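PDB 1SP3: cytochrome c, putative from Shewanella oneidensis, which carries eight c-type hemes and probably acts as a respiratory oxidoreductase that reduces tetrathionate. Local coordinates for residues Ser59-Ile67 and Thr246-Thr254. Numbering follows the deposited sequence.
Sequences SINNFCVAI and TKMQWDWST. With HEC (heme c), chain D; SCN (thiocyanate ion), chain B.
One face of the Trp-250 ring takes the Phe-63 peptide, its CE3 lying 3.5 Å from Phe-63 CA, and the same face carries Trp-252 NE1 above its rim. Trp-252 in turn has Trp-250 NE1 over the centre of one face; that nitrogen donates to Lys-275 O. At the Trp-252 edge sits Phe-63 O, accepting from NE1 at 2.9 Å almost exactly in the indole plane. Cys-64 SG comes obliquely to Trp-250 CH2 (3.9 Å), while the Phe-63 ring, stacked on His-332, runs past Lys-247 with CE2 near CD. A water lies between Asn-62 O and Trp-250 O. The heme-pocket loop thus packs against strand 246-251 of the mixed sheet and against Trp-252. Within it Asn-61 OD1 accepts from Phe-63 N (2.9 Å), closing an Asx turn, and from Val-65 N (2.7 Å) on the opposite face of the amide. With chi1 at 74°, CG sits between backbone N and carbonyl carbon, and ND2 reaches heme O1A at 2.7 Å. Cutting Asn-61 back to an alanine would probably leave both backbone N-H groups and the propionate without this partner, freeing the turn to shift. The thiocyanate, probably from the crystallisation liquor, binds iron through sulfur; its nitrogen heads toward Cys-64 N and takes a weak bond from Asn-61 ND2 (3.4 Å).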
ATOM      1  N   SER A  59      10.811   1.528   3.992  1.00 34.93           N
ATOM      2  CA  SER A  59       9.836   2.603   4.134  1.00 32.43           C
ATOM      3  C   SER A  59       9.458   2.778   5.555  1.00 30.78           C
ATOM      4  O   SER A  59       9.417   1.813   6.329  1.00 28.07           O
ATOM      5  CB  SER A  59       8.564   2.332   3.296  1.00 33.49           C
ATOM      6  OG  SER A  59       8.910   2.435   1.908  1.00 34.32           O
ATOM      7  N   ILE A  60       9.087   4.004   5.880  1.00 30.96           N
ATOM      8  CA  ILE A  60       8.464   4.285   7.200  1.00 30.22           C
ATOM      9  C   ILE A  60       7.008   4.734   6.957  1.00 30.08           C
ATOM     10  O   ILE A  60       6.771   5.636   6.107  1.00 29.39           O
ATOM     11  CB  ILE A  60       9.313   5.353   7.939  1.00 30.96           C
ATOM     12  CG1 ILE A  60      10.646   4.689   8.291  1.00 33.63           C
ATOM     13  CG2 ILE A  60       8.701   5.813   9.275  1.00 30.89           C
ATOM     14  CD1 ILE A  60      11.669   5.608   9.076  1.00 40.11           C
ATOM     15  N   ASN A  61       6.045   4.123   7.666  1.00 28.63           N
ATOM     16  CA  ASN A  61       4.630   4.534   7.548  1.00 28.51           C
ATOM     17  C   ASN A  61       4.057   4.824   8.908  1.00 28.85           C
ATOM     18  O   ASN A  61       4.786   4.740   9.922  1.00 28.56           O
ATOM     19  CB  ASN A  61       3.777   3.526   6.729  1.00 29.08           C
ATOM     20  CG  ASN A  61       3.470   2.206   7.497  1.00 30.64           C
ATOM     21  OD1 ASN A  61       3.537   2.139   8.750  1.00 29.88           O
ATOM     22  ND2 ASN A  61       3.030   1.170   6.740  1.00 28.26           N
ATOM     23  N   ASN A  62       2.803   5.294   8.965  1.00 30.25           N
ATOM     24  CA  ASN A  62       2.171   5.589  10.265  1.00 30.10           C
ATOM     25  C   ASN A  62       1.145   4.506  10.707  1.00 31.11           C
ATOM     26  O   ASN A  62       0.191   4.754  11.483  1.00 30.26           O
ATOM     27  CB  ASN A  62       1.607   7.017  10.372  1.00 29.36           C
ATOM     28  CG  ASN A  62       0.555   7.355   9.278  1.00 30.72           C
ATOM     29  OD1 ASN A  62       0.080   6.462   8.546  1.00 27.09           O
ATOM     30  ND2 ASN A  62       0.217   8.658   9.140  1.00 20.42           N
ATOM     31  N   PHE A  63       1.347   3.290  10.196  1.00 32.48           N
ATOM     32  CA  PHE A  63       0.534   2.132  10.610  1.00 32.94           C
ATOM     33  C   PHE A  63       1.466   1.341  11.540  1.00 33.12           C
ATOM     34  O   PHE A  63       1.799   1.835  12.659  1.00 32.78           O
ATOM     35  CB  PHE A  63       0.134   1.322   9.377  1.00 33.70           C
ATOM     36  CG  PHE A  63      -1.066   1.893   8.632  1.00 37.39           C
ATOM     37  CD1 PHE A  63      -0.889   2.652   7.470  1.00 40.62           C
ATOM     38  CD2 PHE A  63      -2.358   1.683   9.101  1.00 36.88           C
ATOM     39  CE1 PHE A  63      -1.979   3.194   6.820  1.00 38.96           C
ATOM     40  CE2 PHE A  63      -3.442   2.191   8.458  1.00 36.05           C
ATOM     41  CZ  PHE A  63      -3.274   2.933   7.306  1.00 38.09           C
ATOM     42  N   CYS A  64       2.030   0.233  11.034  1.00 32.82           N
ATOM     43  CA  CYS A  64       3.004  -0.542  11.799  1.00 33.37           C
ATOM     44  C   CYS A  64       4.395   0.040  11.815  1.00 33.72           C
ATOM     45  O   CYS A  64       5.289  -0.483  12.513  1.00 34.53           O
ATOM     46  CB  CYS A  64       2.944  -2.065  11.422  1.00 35.71           C
ATOM     47  SG  CYS A  64       1.314  -2.864  11.955  1.00 42.66           S
ATOM     48  N   VAL A  65       4.623   1.094  11.022  1.00 30.97           N
ATOM     49  CA  VAL A  65       5.895   1.838  11.069  1.00 30.07           C
ATOM     50  C   VAL A  65       6.983   1.249  10.162  1.00 30.05           C
ATOM     51  O   VAL A  65       7.365   1.866   9.163  1.00 29.60           O
ATOM     52  CB  VAL A  65       6.440   2.053  12.512  1.00 30.40           C
ATOM     53  CG1 VAL A  65       7.674   3.007  12.482  1.00 28.47           C
ATOM     54  CG2 VAL A  65       5.355   2.702  13.413  1.00 29.49           C
ATOM     55  N   ALA A  66       7.503   0.076  10.492  1.00 27.52           N
ATOM     56  CA  ALA A  66       8.650  -0.398   9.774  1.00 27.42           C
ATOM     57  C   ALA A  66       8.875  -1.845  10.060  1.00 29.81           C
ATOM     58  O   ALA A  66       8.683  -2.368  11.201  1.00 26.88           O
ATOM     59  CB  ALA A  66       9.924   0.355  10.128  1.00 27.64           C
ATOM     60  N   ILE A  67       9.313  -2.478   8.979  1.00 30.52           N
ATOM     61  CA  ILE A  67       9.603  -3.911   8.966  1.00 32.64           C
ATOM     62  C   ILE A  67      10.703  -4.459   9.879  1.00 33.14           C
ATOM     63  O   ILE A  67      10.565  -5.605  10.380  1.00 33.56           O
ATOM     64  CB  ILE A  67       9.825  -4.269   7.471  1.00 34.14           C
ATOM     65  CG1 ILE A  67       8.645  -5.044   7.049  1.00 34.73           C
ATOM     66  CG2 ILE A  67      11.243  -4.774   7.036  1.00 30.21           C
ATOM     67  CD1 ILE A  67       7.695  -4.136   6.399  1.00 37.79           C
ATOM     68  N   THR A 246     -12.245   1.519   6.846  1.00 31.41           N
ATOM     69  CA  THR A 246     -10.786   1.584   6.842  1.00 32.59           C
ATOM     70  C   THR A 246     -10.364   2.419   7.984  1.00 31.58           C
ATOM     71  O   THR A 246     -11.115   3.349   8.445  1.00 31.52           O
ATOM     72  CB  THR A 246     -10.174   2.472   5.727  1.00 33.42           C
ATOM     73  OG1 THR A 246     -11.160   3.360   5.152  1.00 37.59           O
ATOM     74  CG2 THR A 246      -9.544   1.747   4.768  1.00 31.83           C
ATOM     75  N   LYS A 247      -9.109   2.214   8.358  1.00 30.29           N
ATOM     76  CA  LYS A 247      -8.546   3.015   9.437  1.00 31.60           C
ATOM     77  C   LYS A 247      -8.157   4.387   8.889  1.00 31.30           C
ATOM     78  O   LYS A 247      -7.477   4.466   7.871  1.00 31.00           O
ATOM     79  CB  LYS A 247      -7.372   2.276   9.996  1.00 32.74           C
ATOM     80  CG  LYS A 247      -6.834   2.833  11.307  1.00 35.21           C
ATOM     81  CD  LYS A 247      -5.731   1.900  11.850  1.00 36.07           C
ATOM     82  CE  LYS A 247      -6.325   0.575  12.275  1.00 36.48           C
ATOM     83  NZ  LYS A 247      -5.192  -0.339  12.724  1.00 38.87           N
ATOM     84  N   MET A 248      -8.615   5.432   9.547  1.00 29.79           N
ATOM     85  CA  MET A 248      -8.295   6.785   9.164  1.00 32.15           C
ATOM     86  C   MET A 248      -7.277   7.424  10.124  1.00 32.57           C
ATOM     87  O   MET A 248      -6.502   8.294   9.712  1.00 34.95           O
ATOM     88  CB  MET A 248      -9.572   7.645   9.054  1.00 30.96           C
ATOM     89  CG  MET A 248     -10.561   7.095   7.928  1.00 30.72           C
ATOM     90  SD  MET A 248      -9.903   7.175   6.178  1.00 37.35           S
ATOM     91  CE  MET A 248      -9.633   9.004   5.851  1.00 34.90           C
ATOM     92  N   GLN A 249      -7.236   6.983  11.364  1.00 31.96           N
ATOM     93  CA  GLN A 249      -6.240   7.529  12.351  1.00 31.87           C
ATOM     94  C   GLN A 249      -5.732   6.426  13.223  1.00 29.89           C
ATOM     95  O   GLN A 249      -6.480   5.548  13.559  1.00 29.80           O
ATOM     96  CB  GLN A 249      -6.851   8.556  13.281  1.00 31.53           C
ATOM     97  CG  GLN A 249      -7.739   9.573  12.528  1.00 37.33           C
ATOM     98  CD  GLN A 249      -8.299  10.648  13.414  1.00 40.31           C
ATOM     99  OE1 GLN A 249      -9.420  11.134  13.160  1.00 44.08           O
ATOM    100  NE2 GLN A 249      -7.560  11.001  14.478  1.00 36.08           N
ATOM    101  N   TRP A 250      -4.451   6.500  13.567  1.00 29.79           N
ATOM    102  CA  TRP A 250      -3.785   5.576  14.489  1.00 29.25           C
ATOM    103  C   TRP A 250      -2.864   6.441  15.401  1.00 30.58           C
ATOM    104  O   TRP A 250      -1.743   6.844  15.007  1.00 28.73           O
ATOM    105  CB  TRP A 250      -2.930   4.559  13.721  1.00 28.25           C
ATOM    106  CG  TRP A 250      -2.414   3.416  14.534  1.00 30.35           C
ATOM    107  CD1 TRP A 250      -2.078   3.400  15.904  1.00 29.26           C
ATOM    108  CD2 TRP A 250      -2.101   2.102  14.030  1.00 28.45           C
ATOM    109  NE1 TRP A 250      -1.581   2.157  16.221  1.00 33.39           N
ATOM    110  CE2 TRP A 250      -1.594   1.350  15.098  1.00 31.14           C
ATOM    111  CE3 TRP A 250      -2.186   1.508  12.768  1.00 30.96           C
ATOM    112  CZ2 TRP A 250      -1.210   0.031  14.958  1.00 30.71           C
ATOM    113  CZ3 TRP A 250      -1.825   0.190  12.625  1.00 33.24           C
ATOM    114  CH2 TRP A 250      -1.325  -0.535  13.709  1.00 35.65           C
ATOM    115  N   ASP A 251      -3.341   6.633  16.640  1.00 30.97           N
ATOM    116  CA  ASP A 251      -2.614   7.281  17.699  1.00 31.37           C
ATOM    117  C   ASP A 251      -1.965   6.237  18.612  1.00 31.61           C
ATOM    118  O   ASP A 251      -2.646   5.606  19.503  1.00 32.63           O
ATOM    119  CB  ASP A 251      -3.615   8.132  18.501  1.00 32.20           C
ATOM    120  CG  ASP A 251      -2.938   9.004  19.554  1.00 34.28           C
ATOM    121  OD1 ASP A 251      -1.706   8.848  19.802  1.00 29.45           O
ATOM    122  OD2 ASP A 251      -3.589   9.911  20.136  1.00 37.96           O
ATOM    123  N   TRP A 252      -0.672   6.049  18.404  1.00 31.04           N
ATOM    124  CA  TRP A 252       0.153   5.112  19.192  1.00 30.87           C
ATOM    125  C   TRP A 252       0.434   5.651  20.626  1.00 30.81           C
ATOM    126  O   TRP A 252       0.791   4.913  21.490  1.00 31.05           O
ATOM    127  CB  TRP A 252       1.514   4.913  18.521  1.00 29.24           C
ATOM    128  CG  TRP A 252       1.601   3.906  17.391  1.00 31.74           C
ATOM    129  CD1 TRP A 252       1.618   4.181  16.045  1.00 29.77           C
ATOM    130  CD2 TRP A 252       1.717   2.475  17.507  1.00 28.77           C
ATOM    131  NE1 TRP A 252       1.736   3.014  15.333  1.00 31.38           N
ATOM    132  CE2 TRP A 252       1.794   1.952  16.206  1.00 31.73           C
ATOM    133  CE3 TRP A 252       1.794   1.580  18.597  1.00 30.16           C
ATOM    134  CZ2 TRP A 252       1.956   0.553  15.943  1.00 29.19           C
ATOM    135  CZ3 TRP A 252       1.879   0.220  18.337  1.00 28.19           C
ATOM    136  CH2 TRP A 252       1.997  -0.283  17.025  1.00 27.94           C
ATOM    137  N   SER A 253       0.273   6.946  20.857  1.00 31.32           N
ATOM    138  CA  SER A 253       0.669   7.565  22.127  1.00 32.76           C
ATOM    139  C   SER A 253      -0.099   7.053  23.310  1.00 31.79           C
ATOM    140  O   SER A 253       0.433   6.957  24.414  1.00 32.64           O
ATOM    141  CB  SER A 253       0.566   9.109  22.051  1.00 32.77           C
ATOM    142  OG  SER A 253      -0.803   9.486  21.942  1.00 34.81           O
ATOM    143  N   THR A 254      -1.359   6.721  23.083  1.00 31.46           N
ATOM    144  CA  THR A 254      -2.194   6.152  24.099  1.00 30.05           C
ATOM    145  C   THR A 254      -2.023   4.636  24.349  1.00 30.43           C
ATOM    146  O   THR A 254      -2.711   4.078  25.222  1.00 30.19           O
ATOM    147  CB  THR A 254      -3.678   6.450  23.740  1.00 31.70           C
ATOM    148  OG1 THR A 254      -3.985   5.868  22.461  1.00 31.27           O
ATOM    149  CG2 THR A 254      -3.946   7.988  23.612  1.00 28.95           C
TER
HETATM  150 FE   HEC D 802       2.930  -4.039   4.714  1.00 38.45          FE
HETATM  151  CHA HEC D 802       3.501  -1.816   2.052  1.00 34.58           C
HETATM  152  CHB HEC D 802       4.956  -2.106   6.736  1.00 29.55           C
HETATM  153  CHC HEC D 802       2.620  -6.305   7.256  1.00 35.09           C
HETATM  154  CHD HEC D 802       0.791  -5.880   2.832  1.00 29.90           C
HETATM  155  NA  HEC D 802       4.028  -2.232   4.475  1.00 34.62           N
HETATM  156  C1A HEC D 802       4.127  -1.492   3.286  1.00 35.83           C
HETATM  157  C2A HEC D 802       4.983  -0.339   3.564  1.00 33.91           C
HETATM  158  C3A HEC D 802       5.403  -0.410   4.861  1.00 32.40           C
HETATM  159  C4A HEC D 802       4.796  -1.614   5.448  1.00 32.87           C
HETATM  160  CMA HEC D 802       6.354   0.645   5.576  1.00 29.58           C
HETATM  161  CAA HEC D 802       5.328   0.797   2.527  1.00 31.77           C
HETATM  162  CBA HEC D 802       4.513   2.083   2.829  1.00 32.10           C
HETATM  163  CGA HEC D 802       3.000   1.761   2.970  1.00 37.92           C
HETATM  164  O1A HEC D 802       2.509   1.731   4.138  1.00 29.65           O
HETATM  165  O2A HEC D 802       2.206   1.478   1.970  1.00 41.71           O
HETATM  166  NB  HEC D 802       3.629  -4.212   6.630  1.00 31.89           N
HETATM  167  C1B HEC D 802       4.515  -3.293   7.239  1.00 31.52           C
HETATM  168  C2B HEC D 802       4.887  -3.788   8.545  1.00 30.78           C
HETATM  169  C3B HEC D 802       4.200  -4.949   8.701  1.00 31.42           C
HETATM  170  C4B HEC D 802       3.427  -5.218   7.484  1.00 31.75           C
HETATM  171  CMB HEC D 802       5.840  -3.023   9.522  1.00 27.79           C
HETATM  172  CAB HEC D 802       4.219  -5.928   9.902  1.00 29.51           C
HETATM  173  CBB HEC D 802       4.320  -5.482  11.203  1.00 33.41           C
HETATM  174  NC  HEC D 802       1.818  -5.840   5.027  1.00 35.03           N
HETATM  175  C1C HEC D 802       1.857  -6.602   6.156  1.00 32.66           C
HETATM  176  C2C HEC D 802       0.971  -7.717   5.979  1.00 35.01           C
HETATM  177  C3C HEC D 802       0.415  -7.596   4.723  1.00 35.42           C
HETATM  178  C4C HEC D 802       0.978  -6.399   4.108  1.00 32.90           C
HETATM  179  CMC HEC D 802       0.782  -8.803   7.083  1.00 30.16           C
HETATM  180  CAC HEC D 802      -0.630  -8.552   4.024  1.00 35.36           C
HETATM  181  CBC HEC D 802      -1.877  -8.884   4.517  1.00 30.38           C
HETATM  182  ND  HEC D 802       2.213  -3.859   2.728  1.00 32.67           N
HETATM  183  C1D HEC D 802       1.426  -4.847   2.179  1.00 27.38           C
HETATM  184  C2D HEC D 802       1.336  -4.524   0.734  1.00 29.59           C
HETATM  185  C3D HEC D 802       2.174  -3.267   0.468  1.00 31.73           C
HETATM  186  C4D HEC D 802       2.690  -2.921   1.775  1.00 30.32           C
HETATM  187  CMD HEC D 802       0.551  -5.312  -0.314  1.00 24.08           C
HETATM  188  CAD HEC D 802       2.363  -2.487  -0.893  1.00 36.93           C
HETATM  189  CBD HEC D 802       1.236  -1.450  -0.966  1.00 47.49           C
HETATM  190  CGD HEC D 802       1.121  -0.735  -2.332  1.00 56.95           C
HETATM  191  O1D HEC D 802      -0.040  -0.365  -2.626  1.00 61.13           O
HETATM  192  O2D HEC D 802       2.085  -0.463  -3.161  1.00 55.63           O
HETATM  193  S   SCN B 810       1.071  -2.680   5.293  1.00 39.37           S
HETATM  194  C   SCN B 810       1.306  -2.031   6.816  1.00 42.53           C
HETATM  195  N   SCN B 810       1.558  -1.623   7.881  1.00 41.34           N
HETATM  196  O   HOH W   1       0.356   6.302  13.706  1.00 29.45           O